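Local coordinates for protein 6-phosphogluconolactonase (Leishmania braziliensis, PDB 3CSS) that probably hydrolyses 6-phosphogluconolactone to 6-phosphogluconate, the second step of the oxidative branch of the pentose phosphate pathway, at residues 39-44 with 156-161; 54-59 with 93-98; 75-80 with 199-204; 171-176 with 190-195. All blocks are in the same frame, centred on the assembly; numbering follows the deposited sequence.

Interaction 1: residues 39-44 with 156-161; sequences VVLALS and VDIVLL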
loop_
_atom_site.group_PDB
_atom_site.type_symbol
_atom_site.label_atom_id
_atom_site.label_comp_id
_atom_site.label_asym_id
_atom_site.label_seq_id
_atom_site.Cartn_x
_atom_site.Cartn_y
_atom_site.Cartn_z
ATOM N N VAL A 39 -12.750 7.085 -7.177
ATOM C CA VAL A 39 -11.712 7.199 -6.148
ATOM C C VAL A 39 -10.619 6.180 -6.497
ATOM O O VAL A 39 -10.913 5.018 -6.780
ATOM C CB VAL A 39 -12.328 6.904 -4.746
ATOM C CG1 VAL A 39 -11.262 6.639 -3.683
ATOM C CG2 VAL A 39 -13.223 8.066 -4.338
ATOM N N VAL A 40 -9.359 6.601 -6.496
ATOM C CA VAL A 40 -8.265 5.671 -6.754
ATOM C C VAL A 40 -7.804 5.113 -5.406
ATOM O O VAL A 40 -7.387 5.878 -4.540
ATOM C CB VAL A 40 -7.074 6.354 -7.489
ATOM C CG1 VAL A 40 -6.030 5.333 -7.827
ATOM C CG2 VAL A 40 -7.545 7.053 -8.746
ATOM N N LEU A 41 -7.887 3.790 -5.249
ATOM C CA LEU A 41 -7.539 3.096 -3.994
ATOM C C LEU A 41 -6.376 2.146 -4.263
ATOM O O LEU A 41 -6.493 1.280 -5.124
ATOM C CB LEU A 41 -8.758 2.311 -3.471
ATOM C CG LEU A 41 -8.615 1.463 -2.187
ATOM C CD1 LEU A 41 -8.193 2.323 -1.018
ATOM C CD2 LEU A 41 -9.921 0.678 -1.880
ATOM N N ALA A 42 -5.281 2.299 -3.518
ATOM C CA ALA A 42 -4.170 1.359 -3.577
ATOM C C ALA A 42 -4.302 0.378 -2.422
ATOM O O ALA A 42 -4.253 0.762 -1.228
ATOM C CB ALA A 42 -2.824 2.083 -3.497
ATOM N N LEU A 43 -4.458 -0.883 -2.783
ATOM C CA LEU A 43 -4.647 -1.965 -1.842
ATOM C C LEU A 43 -3.352 -2.385 -1.224
ATOM O O LEU A 43 -2.302 -2.396 -1.896
ATOM C CB LEU A 43 -5.244 -3.168 -2.573
ATOM C CG LEU A 43 -6.605 -2.955 -3.203
ATOM C CD1 LEU A 43 -6.985 -4.200 -3.965
ATOM C CD2 LEU A 43 -7.648 -2.562 -2.154
ATOM N N SER A 44 -3.394 -2.685 0.079
ATOM C CA SER A 44 -2.279 -3.324 0.770
ATOM C C SER A 44 -2.449 -4.832 0.800
ATOM O O SER A 44 -3.503 -5.376 0.495
ATOM C CB SER A 44 -2.141 -2.805 2.188
ATOM O OG SER A 44 -3.371 -2.994 2.849
ATOM N N VAL A 156 -2.967 9.218 -6.091
ATOM C CA VAL A 156 -3.842 8.219 -5.487
ATOM C C VAL A 156 -4.699 8.884 -4.409
ATOM O O VAL A 156 -4.187 9.631 -3.583
ATOM C CB VAL A 156 -3.009 7.053 -4.921
ATOM C CG1 VAL A 156 -3.906 6.045 -4.228
ATOM C CG2 VAL A 156 -2.190 6.420 -6.034
ATOM N N ASP A 157 -5.997 8.597 -4.386
ATOM C CA ASP A 157 -6.882 9.162 -3.348
ATOM C C ASP A 157 -6.652 8.546 -1.959
ATOM O O ASP A 157 -6.533 9.261 -0.950
ATOM C CB ASP A 157 -8.357 9.026 -3.740
ATOM C CG ASP A 157 -8.714 9.884 -4.932
ATOM O OD1 ASP A 157 -8.831 11.113 -4.739
ATOM O OD2 ASP A 157 -8.815 9.340 -6.047
ATOM N N ILE A 158 -6.576 7.225 -1.916
ATOM C CA ILE A 158 -6.348 6.497 -0.671
ATOM C C ILE A 158 -5.333 5.394 -0.892
ATOM O O ILE A 158 -5.548 4.510 -1.723
ATOM C CB ILE A 158 -7.649 5.848 -0.121
ATOM C CG1 ILE A 158 -8.712 6.912 0.126
ATOM C CG2 ILE A 158 -7.336 5.001 1.159
ATOM C CD1 ILE A 158 -10.069 6.347 0.452
ATOM N N VAL A 159 -4.231 5.465 -0.145
ATOM C CA VAL A 159 -3.240 4.391 -0.080
ATOM C C VAL A 159 -3.409 3.654 1.241
ATOM O O VAL A 159 -3.215 4.231 2.317
ATOM C CB VAL A 159 -1.768 4.892 -0.235
ATOM C CG1 VAL A 159 -0.788 3.699 -0.140
ATOM C CG2 VAL A 159 -1.570 5.692 -1.544
ATOM N N LEU A 160 -3.757 2.376 1.161
ATOM C CA LEU A 160 -3.792 1.535 2.322
ATOM C C LEU A 160 -2.391 0.958 2.517
ATOM O O LEU A 160 -1.751 0.560 1.532
ATOM C CB LEU A 160 -4.775 0.392 2.124
ATOM C CG LEU A 160 -6.237 0.777 1.946
ATOM C CD1 LEU A 160 -7.038 -0.501 1.648
ATOM C CD2 LEU A 160 -6.734 1.450 3.214
ATOM N N LEU A 161 -1.942 0.881 3.772
ATOM C CA LEU A 161 -0.615 0.385 4.100
ATOM C C LEU A 161 -0.656 -0.467 5.356
ATOM O O LEU A 161 -1.595 -0.397 6.138
ATOM C CB LEU A 161 0.368 1.554 4.328
ATOM C CG LEU A 161 0.723 2.464 3.158
ATOM C CD1 LEU A 161 1.590 3.584 3.727
ATOM C CD2 LEU A 161 1.445 1.696 2.054
HETATM O O HOH W 1 -0.928 -0.000 -0.898
HETATM O O HOH W 2 -2.978 -2.844 5.566
#
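Val-40 and Ala-42 reach across to Ile-158 and Leu-160 in a ladder of parallel backbone bonds that joins two neighbouring strands in the central mixed sheet of this Rossmann-like α/β fold. Strands 39-43 and 158-161 run at 14° to each other, with Leu-41 paired to Ile-158 and Ala-42 to Val-159. Val-40 O accepts from Ile-158 N at 3.1 Å, Ala-42 N gives to Ile-158 O, and Ala-42 O receives Leu-160 N. One step before the ladder a side chain takes over the backbone's part: Asp-157 OD2 accepts from Val-40 N at 2.8 Å, nearly straight at 178°, on the anti side of the carboxylate.

Leu-41 shows how a branch can lean over a neighbouring strand. Its CB leaves on the face shared with Ile-158; CG, anti to the backbone N (chi1 178°), carries CD1 across the gap. CD1 does the touching: it lies 3.6 Å from Ile-158 CG2 and also meets Ile-158 O and Leu-160 CG. On the other face Ala-42 CB meets the CG1 methyls of Val-156 and Val-159. Helix 14-30 covers Ile-158 through Ile-25 and Ala-28, and helix 50-59 covers Leu-160 through Leu-52 and Tyr-53, so both helices pack on the side of the sheet where Leu-41 CD1 lies.

Past the paired residues single waters link the strand ends. One lies 2.6 Å from Leu-160 O, with a weak bond to Leu-43 O, and another lies 2.7 Å from Ser-44 OG while donating weakly to Leu-161 O.

Interaction 2: residues 54-59 with 93-98; sequences EELHEK and KALLRD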
loop_
_atom_site.group_PDB
_atom_site.type_symbol
_atom_site.label_atom_id
_atom_site.label_comp_id
_atom_site.label_asym_id
_atom_site.label_seq_id
_atom_site.Cartn_x
_atom_site.Cartn_y
_atom_site.Cartn_z
ATOM N N GLU A 54 -13.129 -8.159 2.759
ATOM C CA GLU A 54 -14.313 -8.988 2.933
ATOM C C GLU A 54 -15.520 -8.134 3.315
ATOM O O GLU A 54 -16.635 -8.343 2.817
ATOM C CB GLU A 54 -14.036 -10.079 3.976
ATOM C CG GLU A 54 -13.021 -11.110 3.495
ATOM C CD GLU A 54 -12.708 -12.157 4.519
ATOM O OE1 GLU A 54 -13.234 -12.062 5.644
ATOM O OE2 GLU A 54 -11.949 -13.083 4.184
ATOM N N GLU A 55 -15.294 -7.170 4.198
ATOM C CA GLU A 55 -16.369 -6.286 4.640
ATOM C C GLU A 55 -16.854 -5.397 3.493
ATOM O O GLU A 55 -18.053 -5.227 3.307
ATOM C CB GLU A 55 -15.941 -5.439 5.830
ATOM C CG GLU A 55 -17.079 -4.621 6.416
ATOM C CD GLU A 55 -16.794 -4.190 7.813
ATOM O OE1 GLU A 55 -15.715 -4.566 8.332
ATOM O OE2 GLU A 55 -17.647 -3.486 8.396
ATOM N N LEU A 56 -15.931 -4.831 2.716
ATOM C CA LEU A 56 -16.321 -4.097 1.505
ATOM C C LEU A 56 -17.137 -4.971 0.543
ATOM O O LEU A 56 -18.121 -4.521 -0.067
ATOM C CB LEU A 56 -15.084 -3.579 0.777
ATOM C CG LEU A 56 -14.299 -2.478 1.491
ATOM C CD1 LEU A 56 -12.948 -2.257 0.769
ATOM C CD2 LEU A 56 -15.105 -1.159 1.588
ATOM N N HIS A 57 -16.739 -6.227 0.403
ATOM C CA HIS A 57 -17.469 -7.145 -0.477
ATOM C C HIS A 57 -18.922 -7.377 -0.021
ATOM O O HIS A 57 -19.847 -7.442 -0.849
ATOM C CB HIS A 57 -16.751 -8.478 -0.585
ATOM C CG HIS A 57 -17.392 -9.416 -1.557
ATOM N ND1 HIS A 57 -18.429 -10.248 -1.199
ATOM C CD2 HIS A 57 -17.177 -9.622 -2.877
ATOM C CE1 HIS A 57 -18.804 -10.952 -2.256
ATOM N NE2 HIS A 57 -18.053 -10.593 -3.287
ATOM N N GLU A 58 -19.107 -7.509 1.292
ATOM C CA GLU A 58 -20.425 -7.774 1.849
ATOM C C GLU A 58 -21.330 -6.553 1.887
ATOM O O GLU A 58 -22.537 -6.685 1.685
ATOM C CB GLU A 58 -20.285 -8.360 3.251
ATOM C CG GLU A 58 -19.595 -9.704 3.260
ATOM C CD GLU A 58 -20.215 -10.669 2.246
ATOM O OE1 GLU A 58 -21.441 -10.927 2.362
ATOM O OE2 GLU A 58 -19.483 -11.154 1.342
ATOM N N LYS A 59 -20.757 -5.375 2.125
ATOM C CA LYS A 59 -21.544 -4.176 2.417
ATOM C C LYS A 59 -21.623 -3.166 1.270
ATOM O O LYS A 59 -22.627 -2.463 1.135
ATOM C CB LYS A 59 -20.986 -3.467 3.651
ATOM C CG LYS A 59 -20.905 -4.307 4.927
ATOM C CD LYS A 59 -22.261 -4.800 5.390
ATOM C CE LYS A 59 -22.175 -5.485 6.748
ATOM N NZ LYS A 59 -23.427 -6.199 7.109
ATOM N N LYS A 93 -9.948 -13.143 -3.798
ATOM C CA LYS A 93 -10.790 -14.024 -2.987
ATOM C C LYS A 93 -11.680 -13.221 -2.054
ATOM O O LYS A 93 -12.868 -13.537 -1.879
ATOM C CB LYS A 93 -9.951 -15.015 -2.181
ATOM C CG LYS A 93 -9.267 -16.071 -3.023
ATOM C CD LYS A 93 -8.585 -17.100 -2.143
ATOM C CE LYS A 93 -7.675 -18.022 -2.960
ATOM N NZ LYS A 93 -7.524 -19.356 -2.306
ATOM N N ALA A 94 -11.104 -12.173 -1.468
ATOM C CA ALA A 94 -11.829 -11.357 -0.513
ATOM C C ALA A 94 -12.835 -10.432 -1.188
ATOM O O ALA A 94 -13.892 -10.171 -0.613
ATOM C CB ALA A 94 -10.864 -10.552 0.382
ATOM N N LEU A 95 -12.529 -9.950 -2.399
ATOM C CA LEU A 95 -13.288 -8.827 -2.952
ATOM C C LEU A 95 -13.324 -8.705 -4.479
ATOM O O LEU A 95 -14.403 -8.553 -5.064
ATOM C CB LEU A 95 -12.754 -7.519 -2.339
ATOM C CG LEU A 95 -13.228 -6.201 -2.960
ATOM C CD1 LEU A 95 -14.734 -5.996 -2.718
ATOM C CD2 LEU A 95 -12.439 -5.019 -2.448
ATOM N N LEU A 96 -12.159 -8.735 -5.128
ATOM C CA LEU A 96 -12.064 -8.330 -6.531
ATOM C C LEU A 96 -12.706 -9.324 -7.484
ATOM O O LEU A 96 -12.996 -8.997 -8.639
ATOM C CB LEU A 96 -10.598 -8.048 -6.939
ATOM C CG LEU A 96 -9.849 -6.993 -6.129
ATOM C CD1 LEU A 96 -8.445 -6.797 -6.676
ATOM C CD2 LEU A 96 -10.596 -5.655 -6.161
ATOM N N ARG A 97 -12.968 -10.537 -7.001
ATOM C CA ARG A 97 -13.702 -11.517 -7.805
ATOM C C ARG A 97 -15.039 -10.952 -8.324
ATOM O O ARG A 97 -15.499 -11.344 -9.405
ATOM C CB ARG A 97 -13.912 -12.813 -7.007
ATOM C CG ARG A 97 -14.697 -12.651 -5.714
ATOM C CD ARG A 97 -14.586 -13.877 -4.835
ATOM N NE ARG A 97 -15.269 -13.706 -3.549
ATOM C CZ ARG A 97 -16.546 -13.998 -3.312
ATOM N NH1 ARG A 97 -17.327 -14.456 -4.272
ATOM N NH2 ARG A 97 -17.053 -13.800 -2.098
ATOM N N ASP A 98 -15.658 -10.037 -7.576
ATOM C CA ASP A 98 -16.958 -9.469 -7.957
ATOM C C ASP A 98 -16.902 -7.975 -8.305
ATOM O O ASP A 98 -17.944 -7.319 -8.399
ATOM C CB ASP A 98 -17.988 -9.743 -6.856
ATOM C CG ASP A 98 -18.305 -11.226 -6.715
ATOM O OD1 ASP A 98 -18.461 -11.919 -7.755
ATOM O OD2 ASP A 98 -18.413 -11.714 -5.570
#
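The chain of helix 50-59 comes close to the C-terminal part of helix 87-96, with the CA atoms of Glu-54 and Ala-94 4.9 Å apart and the second helix widening into a pi-type turn at 93-96. Across this approach His-57 does most of the work. Its CG stands anti to the backbone N (chi1 -175°), which sends the imidazole out toward the opposite segment. There NE2 donates to the anti lone pair of Asp-98 OD2 at 2.6 Å, the acceptor almost exactly in the ring plane. ND1 donates to Glu-58 OE2, 2.9 Å away, so both ring nitrogens are engaged and the rotation of the ring is fixed.

The guanidinium of Arg-97 lies flat on one face of the imidazole, its centre 4.2 Å from that of the ring and the planes 27° apart. Arg-97 NE is tied back to Lys-93 O, a bond consistent with holding the guanidinium in place. Nearby, Leu-95 CD1 packs 3.8 Å from His-57 CB, while Glu-54 CG rests against Ala-94 CB.

Around the contact, Tyr-53 of helix 50-59 packs on Ala-94 and Leu-95, Leu-64 and Leu-61 of helix 61-65 touch Leu-95 and Asp-98, and Arg-22 of helix 14-30 lies against Leu-56.

Interaction 3: residues 75-80 with 199-204; sequences DERLLS and VWRVTL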
loop_
_atom_site.group_PDB
_atom_site.type_symbol
_atom_site.label_atom_id
_atom_site.label_comp_id
_atom_site.label_asym_id
_atom_site.label_seq_id
_atom_site.Cartn_x
_atom_site.Cartn_y
_atom_site.Cartn_z
ATOM N N ASP A 75 1.668 -2.750 -3.583
ATOM C CA ASP A 75 2.852 -3.557 -3.743
ATOM C C ASP A 75 2.435 -4.975 -4.028
ATOM O O ASP A 75 1.283 -5.360 -3.793
ATOM C CB ASP A 75 3.777 -3.493 -2.526
ATOM C CG ASP A 75 3.252 -4.273 -1.320
ATOM O OD1 ASP A 75 2.209 -3.882 -0.736
ATOM O OD2 ASP A 75 3.926 -5.246 -0.911
ATOM N N GLU A 76 3.368 -5.751 -4.548
ATOM C CA GLU A 76 3.042 -7.125 -4.921
ATOM C C GLU A 76 4.251 -8.031 -4.865
ATOM O O GLU A 76 5.373 -7.637 -5.188
ATOM C CB GLU A 76 2.358 -7.162 -6.295
ATOM C CG GLU A 76 1.992 -8.552 -6.825
ATOM C CD GLU A 76 0.993 -9.306 -5.943
ATOM O OE1 GLU A 76 1.290 -9.521 -4.747
ATOM O OE2 GLU A 76 -0.069 -9.733 -6.468
ATOM N N ARG A 77 3.990 -9.255 -4.438
ATOM C CA ARG A 77 4.952 -10.340 -4.511
ATOM C C ARG A 77 4.976 -10.883 -5.934
ATOM O O ARG A 77 3.915 -11.219 -6.487
ATOM C CB ARG A 77 4.529 -11.454 -3.548
ATOM C CG ARG A 77 4.564 -11.082 -2.086
ATOM C CD ARG A 77 3.278 -10.401 -1.605
ATOM N NE ARG A 77 3.289 -10.124 -0.166
ATOM C CZ ARG A 77 2.856 -10.939 0.790
ATOM N NH1 ARG A 77 2.380 -12.139 0.506
ATOM N NH2 ARG A 77 2.920 -10.550 2.072
ATOM N N LEU A 78 6.165 -11.028 -6.523
ATOM C CA LEU A 78 6.268 -11.459 -7.926
ATOM C C LEU A 78 6.129 -12.970 -8.047
ATOM O O LEU A 78 7.074 -13.704 -8.385
ATOM C CB LEU A 78 7.544 -10.936 -8.570
ATOM C CG LEU A 78 7.603 -9.402 -8.586
ATOM C CD1 LEU A 78 8.887 -8.907 -9.230
ATOM C CD2 LEU A 78 6.365 -8.806 -9.273
ATOM N N LEU A 79 4.913 -13.407 -7.733
ATOM C CA LEU A 79 4.456 -14.777 -7.886
ATOM C C LEU A 79 3.275 -14.750 -8.872
ATOM O O LEU A 79 2.767 -13.683 -9.212
ATOM C CB LEU A 79 4.024 -15.317 -6.516
ATOM C CG LEU A 79 5.098 -15.310 -5.416
ATOM C CD1 LEU A 79 4.478 -15.323 -4.028
ATOM C CD2 LEU A 79 6.082 -16.469 -5.581
ATOM N N SER A 80 2.841 -15.912 -9.342
ATOM C CA SER A 80 1.670 -15.975 -10.221
ATOM C C SER A 80 0.430 -15.388 -9.516
ATOM O O SER A 80 0.345 -15.397 -8.286
ATOM C CB SER A 80 1.419 -17.415 -10.721
ATOM O OG SER A 80 0.812 -18.231 -9.728
ATOM N N VAL A 199 10.601 -13.497 -1.947
ATOM C CA VAL A 199 10.400 -13.316 -3.374
ATOM C C VAL A 199 10.533 -11.835 -3.668
ATOM O O VAL A 199 10.144 -10.992 -2.832
ATOM C CB VAL A 199 8.987 -13.813 -3.839
ATOM C CG1 VAL A 199 7.869 -13.082 -3.120
ATOM C CG2 VAL A 199 8.825 -13.712 -5.392
ATOM N N TRP A 200 11.083 -11.516 -4.839
ATOM C CA TRP A 200 11.187 -10.128 -5.285
ATOM C C TRP A 200 9.821 -9.462 -5.327
ATOM O O TRP A 200 8.777 -10.132 -5.490
ATOM C CB TRP A 200 11.912 -10.000 -6.644
ATOM C CG TRP A 200 13.389 -9.967 -6.482
ATOM C CD1 TRP A 200 14.235 -11.033 -6.436
ATOM C CD2 TRP A 200 14.203 -8.800 -6.308
ATOM N NE1 TRP A 200 15.523 -10.604 -6.246
ATOM C CE2 TRP A 200 15.529 -9.236 -6.148
ATOM C CE3 TRP A 200 13.935 -7.424 -6.274
ATOM C CZ2 TRP A 200 16.584 -8.351 -5.940
ATOM C CZ3 TRP A 200 14.978 -6.549 -6.066
ATOM C CH2 TRP A 200 16.289 -7.013 -5.915
ATOM N N ARG A 201 9.855 -8.145 -5.138
ATOM C CA ARG A 201 8.670 -7.302 -5.058
ATOM C C ARG A 201 8.709 -6.135 -6.037
ATOM O O ARG A 201 9.778 -5.646 -6.433
ATOM C CB ARG A 201 8.492 -6.700 -3.636
ATOM C CG ARG A 201 8.763 -7.647 -2.476
ATOM C CD ARG A 201 7.771 -8.784 -2.430
ATOM N NE ARG A 201 7.965 -9.668 -1.280
ATOM C CZ ARG A 201 7.445 -9.453 -0.073
ATOM N NH1 ARG A 201 6.689 -8.398 0.165
ATOM N NH2 ARG A 201 7.682 -10.313 0.910
ATOM N N VAL A 202 7.519 -5.665 -6.387
ATOM C CA VAL A 202 7.359 -4.319 -6.895
ATOM C C VAL A 202 6.537 -3.537 -5.878
ATOM O O VAL A 202 5.722 -4.115 -5.133
ATOM C CB VAL A 202 6.714 -4.271 -8.290
ATOM C CG1 VAL A 202 7.638 -4.938 -9.312
ATOM C CG2 VAL A 202 5.382 -4.935 -8.293
ATOM N N THR A 203 6.781 -2.232 -5.838
ATOM C CA THR A 203 6.115 -1.356 -4.882
ATOM C C THR A 203 5.918 0.039 -5.469
ATOM O O THR A 203 6.757 0.522 -6.216
ATOM C CB THR A 203 6.930 -1.262 -3.543
ATOM O OG1 THR A 203 6.168 -0.540 -2.569
ATOM C CG2 THR A 203 8.308 -0.627 -3.748
ATOM N N LEU A 204 4.800 0.668 -5.129
ATOM C CA LEU A 204 4.703 2.104 -5.252
ATOM C C LEU A 204 5.878 2.709 -4.484
ATOM O O LEU A 204 6.290 2.191 -3.432
ATOM C CB LEU A 204 3.368 2.610 -4.720
ATOM C CG LEU A 204 2.108 2.182 -5.472
ATOM C CD1 LEU A 204 0.853 2.767 -4.821
ATOM C CD2 LEU A 204 2.205 2.513 -6.985
#
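Strands 75-77 and 201-204 run antiparallel, their axes 4.7 Å apart and at 174°, forming the step at which the mainly parallel sheet of the α/β fold turns antiparallel. Glu-76 and Val-202 make the hydrogen-bonded pair: Glu-76 N gives to Val-202 O at 2.9 Å, and Val-202 N returns a longer bond to Glu-76 O. Non-hydrogen-bonded pairs follow on both flanks, Asp-75 with Thr-203 and Arg-77 with Arg-201. Beyond the strand ends Leu-78, at the centre of an inverse gamma turn, keeps the ladder going by donating its N to Trp-200 O.

On the face of Asp-75 and Arg-77 the two arginines lie side by side and point the same way, yet their guanidinium planes are 56° apart. The aliphatic part of one serves the other: Arg-77 CG sits over a face of the Arg-201 guanidinium, toward its rim, 3.8 Å from Arg-201 NE. Separate acceptors hold the charges, Gln-85 O for Arg-77 NH1 and Pro-197 O for Arg-201 NH2. A bend at chi2 (-65°) folds Arg-201 back, letting its NE donate to Val-199 O. Asp-75 OD2 lies 4.3 Å from Arg-201 NH1, beyond a salt bridge, but Ser-171 OG bonds to both and may relay the attraction.

Leu-78 packs against Val-202, which is on the face of Glu-76, crossing it at about a right angle, with CD2 4.1 Å from Val-202 CG1. Ala-126 of helix 123-140 covers this leucine. At the far end Val-199 splits its methyls: CG1 touches Arg-77 CB at 3.7 Å, and CG2 meets Leu-79 CD2 at 3.9 Å.

Interaction 4: residues 171-176 with 190-195; sequences SIFPDS and FPSPTM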
loop_
_atom_site.group_PDB
_atom_site.type_symbol
_atom_site.label_atom_id
_atom_site.label_comp_id
_atom_site.label_asym_id
_atom_site.label_seq_id
_atom_site.Cartn_x
_atom_site.Cartn_y
_atom_site.Cartn_z
ATOM N N SER A 171 6.195 -2.523 -0.158
ATOM C CA SER A 171 7.436 -3.356 -0.228
ATOM C C SER A 171 8.674 -2.451 -0.258
ATOM O O SER A 171 9.654 -2.702 -0.977
ATOM C CB SER A 171 7.406 -4.361 -1.382
ATOM O OG SER A 171 6.569 -5.462 -1.051
ATOM N N ILE A 172 8.611 -1.398 0.567
ATOM C CA ILE A 172 9.721 -0.475 0.738
ATOM C C ILE A 172 10.497 -0.990 1.961
ATOM O O ILE A 172 10.187 -0.624 3.118
ATOM C CB ILE A 172 9.221 0.988 0.932
ATOM C CG1 ILE A 172 8.420 1.430 -0.310
ATOM C CG2 ILE A 172 10.427 1.914 1.166
ATOM C CD1 ILE A 172 7.555 2.693 -0.131
ATOM N N PHE A 173 11.427 -1.912 1.699
ATOM C CA PHE A 173 12.186 -2.604 2.749
ATOM C C PHE A 173 13.468 -1.859 3.104
ATOM O O PHE A 173 14.052 -1.192 2.251
ATOM C CB PHE A 173 12.537 -4.040 2.326
ATOM C CG PHE A 173 11.360 -4.981 2.341
ATOM C CD1 PHE A 173 10.912 -5.556 3.529
ATOM C CD2 PHE A 173 10.681 -5.277 1.176
ATOM C CE1 PHE A 173 9.833 -6.412 3.544
ATOM C CE2 PHE A 173 9.596 -6.125 1.186
ATOM C CZ PHE A 173 9.164 -6.686 2.370
ATOM N N PRO A 174 13.935 -2.025 4.355
ATOM C CA PRO A 174 15.267 -1.520 4.704
ATOM C C PRO A 174 16.333 -2.047 3.748
ATOM O O PRO A 174 16.304 -3.220 3.368
ATOM C CB PRO A 174 15.504 -2.064 6.124
ATOM C CG PRO A 174 14.219 -2.494 6.636
ATOM C CD PRO A 174 13.279 -2.706 5.479
ATOM N N ASP A 175 17.228 -1.159 3.334
ATOM C CA ASP A 175 18.374 -1.484 2.480
ATOM C C ASP A 175 17.998 -2.181 1.152
ATOM O O ASP A 175 18.768 -2.999 0.608
ATOM C CB ASP A 175 19.416 -2.271 3.295
ATOM C CG ASP A 175 19.820 -1.546 4.575
ATOM O OD1 ASP A 175 20.417 -0.459 4.498
ATOM O OD2 ASP A 175 19.493 -2.043 5.685
ATOM N N SER A 176 16.808 -1.840 0.630
ATOM C CA SER A 176 16.387 -2.189 -0.726
ATOM C C SER A 176 16.536 -0.986 -1.664
ATOM O O SER A 176 16.652 0.159 -1.215
ATOM C CB SER A 176 14.920 -2.640 -0.732
ATOM O OG SER A 176 14.030 -1.552 -0.468
ATOM N N PHE A 190 13.739 -6.746 -2.432
ATOM C CA PHE A 190 13.656 -8.085 -1.853
ATOM C C PHE A 190 13.403 -7.895 -0.343
ATOM O O PHE A 190 13.911 -6.937 0.275
ATOM C CB PHE A 190 14.961 -8.872 -2.096
ATOM C CG PHE A 190 14.803 -10.359 -1.943
ATOM C CD1 PHE A 190 14.319 -11.111 -3.006
ATOM C CD2 PHE A 190 15.103 -10.999 -0.742
ATOM C CE1 PHE A 190 14.145 -12.472 -2.896
ATOM C CE2 PHE A 190 14.931 -12.364 -0.608
ATOM C CZ PHE A 190 14.466 -13.113 -1.705
ATOM N N PRO A 191 12.593 -8.774 0.260
ATOM C CA PRO A 191 12.335 -8.600 1.684
ATOM C C PRO A 191 13.575 -8.630 2.563
ATOM O O PRO A 191 14.601 -9.220 2.210
ATOM C CB PRO A 191 11.396 -9.763 2.049
ATOM C CG PRO A 191 11.520 -10.724 0.930
ATOM C CD PRO A 191 11.852 -9.918 -0.292
ATOM N N SER A 192 13.451 -7.977 3.713
ATOM C CA SER A 192 14.489 -7.951 4.724
ATOM C C SER A 192 14.580 -9.347 5.375
ATOM O O SER A 192 13.702 -10.194 5.142
ATOM C CB SER A 192 14.160 -6.892 5.769
ATOM O OG SER A 192 13.056 -7.280 6.559
ATOM N N PRO A 193 15.644 -9.603 6.161
ATOM C CA PRO A 193 15.870 -10.955 6.689
ATOM C C PRO A 193 14.720 -11.611 7.461
ATOM O O PRO A 193 14.513 -12.826 7.336
ATOM C CB PRO A 193 17.086 -10.772 7.587
ATOM C CG PRO A 193 17.863 -9.700 6.925
ATOM C CD PRO A 193 16.806 -8.731 6.436
ATOM N N THR A 194 13.991 -10.828 8.241
ATOM C CA THR A 194 12.882 -11.364 9.051
ATOM C C THR A 194 11.569 -11.563 8.285
ATOM O O THR A 194 10.634 -12.195 8.818
ATOM C CB THR A 194 12.580 -10.462 10.236
ATOM O OG1 THR A 194 12.166 -9.167 9.763
ATOM C CG2 THR A 194 13.816 -10.376 11.197
ATOM N N MET A 195 11.489 -11.026 7.063
ATOM C CA MET A 195 10.221 -10.919 6.347
ATOM C C MET A 195 10.062 -11.949 5.242
ATOM O O MET A 195 11.037 -12.302 4.547
ATOM C CB MET A 195 10.082 -9.519 5.779
ATOM C CG MET A 195 10.062 -8.440 6.863
ATOM S SD MET A 195 8.454 -8.342 7.709
ATOM C CE MET A 195 8.799 -9.083 9.293
HETATM O O HOH W 3 16.045 -5.454 1.063
#
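The ring of Phe-173 offers one face to Pro-191, whose CA stands over its centre, 3.5 Å from the centroid and only 2° off the ring normal. This is a CH-pi contact made by the alpha C-H rather than by the CB-CG-CD methylenes, although Pro-191 CB also reaches Phe-173 CZ at 3.8 Å. The peptide groups before and after the proline also approach the ring, obliquely: Phe-190 O nears CD2, and Ser-192 N comes within 3.5 Å of Phe-173 CD1. Met-195 adds its CB to CE1 of the phenylalanine, also obliquely, before its bent chain leads away. His-168 stacks on the Phe-173 ring as well. Within 190-195 the ring of Phe-190 has Pro-191 CD over one face, toward the rim, and meets Trp-200 edge-to-face.

Phe-173 is brought to the proline by a first torsion of -73°, which sets CG beside its own backbone N. Each segment is a loop shaped by a turn. A type II turn runs from Phe-173 to Ser-176, where Phe-173 O accepts from both N and OG of the serine, the hydroxyl being 2.7 Å away; a type I turn spans Ser-192 to Met-195. Ser-192 OG is bonded to Asp-166, a residue that also touches Phe-173 and Pro-174.

No direct hydrogen bond joins the two segments. A water bridges them instead, donating to Phe-190 O at 2.7 Å and to Pro-174 O at 3.2 Å. Between the loop after strand 158-162 and the loop after strand 186-189, direct contact of these segments is thus apolar and CH-pi, and a single water supplies a polar bridge.

In the fold
Interactions 1 and 3 are buried and belong to one sheet: strands 39-43 and 69-77 are neighbours, and Ala-42 CB packs on Leu-204 CD1. Backbone bonds dominate both, parallel in the first and antiparallel in the second, where charged side chains gather on one face. Interaction 2 lies farther out, its centre about 18 Å from the centre of the chain, joining helices through a histidine, carboxylates and an arginine; Leu-96 still reaches Leu-43 of interaction 1. Interaction 4, partly buried, links loops by aromatic and proline contact, and through Ser-171 it meets Asp-75 and Thr-203 of interaction 3. Interactions 2 and 4 lie on opposite sides of the chain's centre.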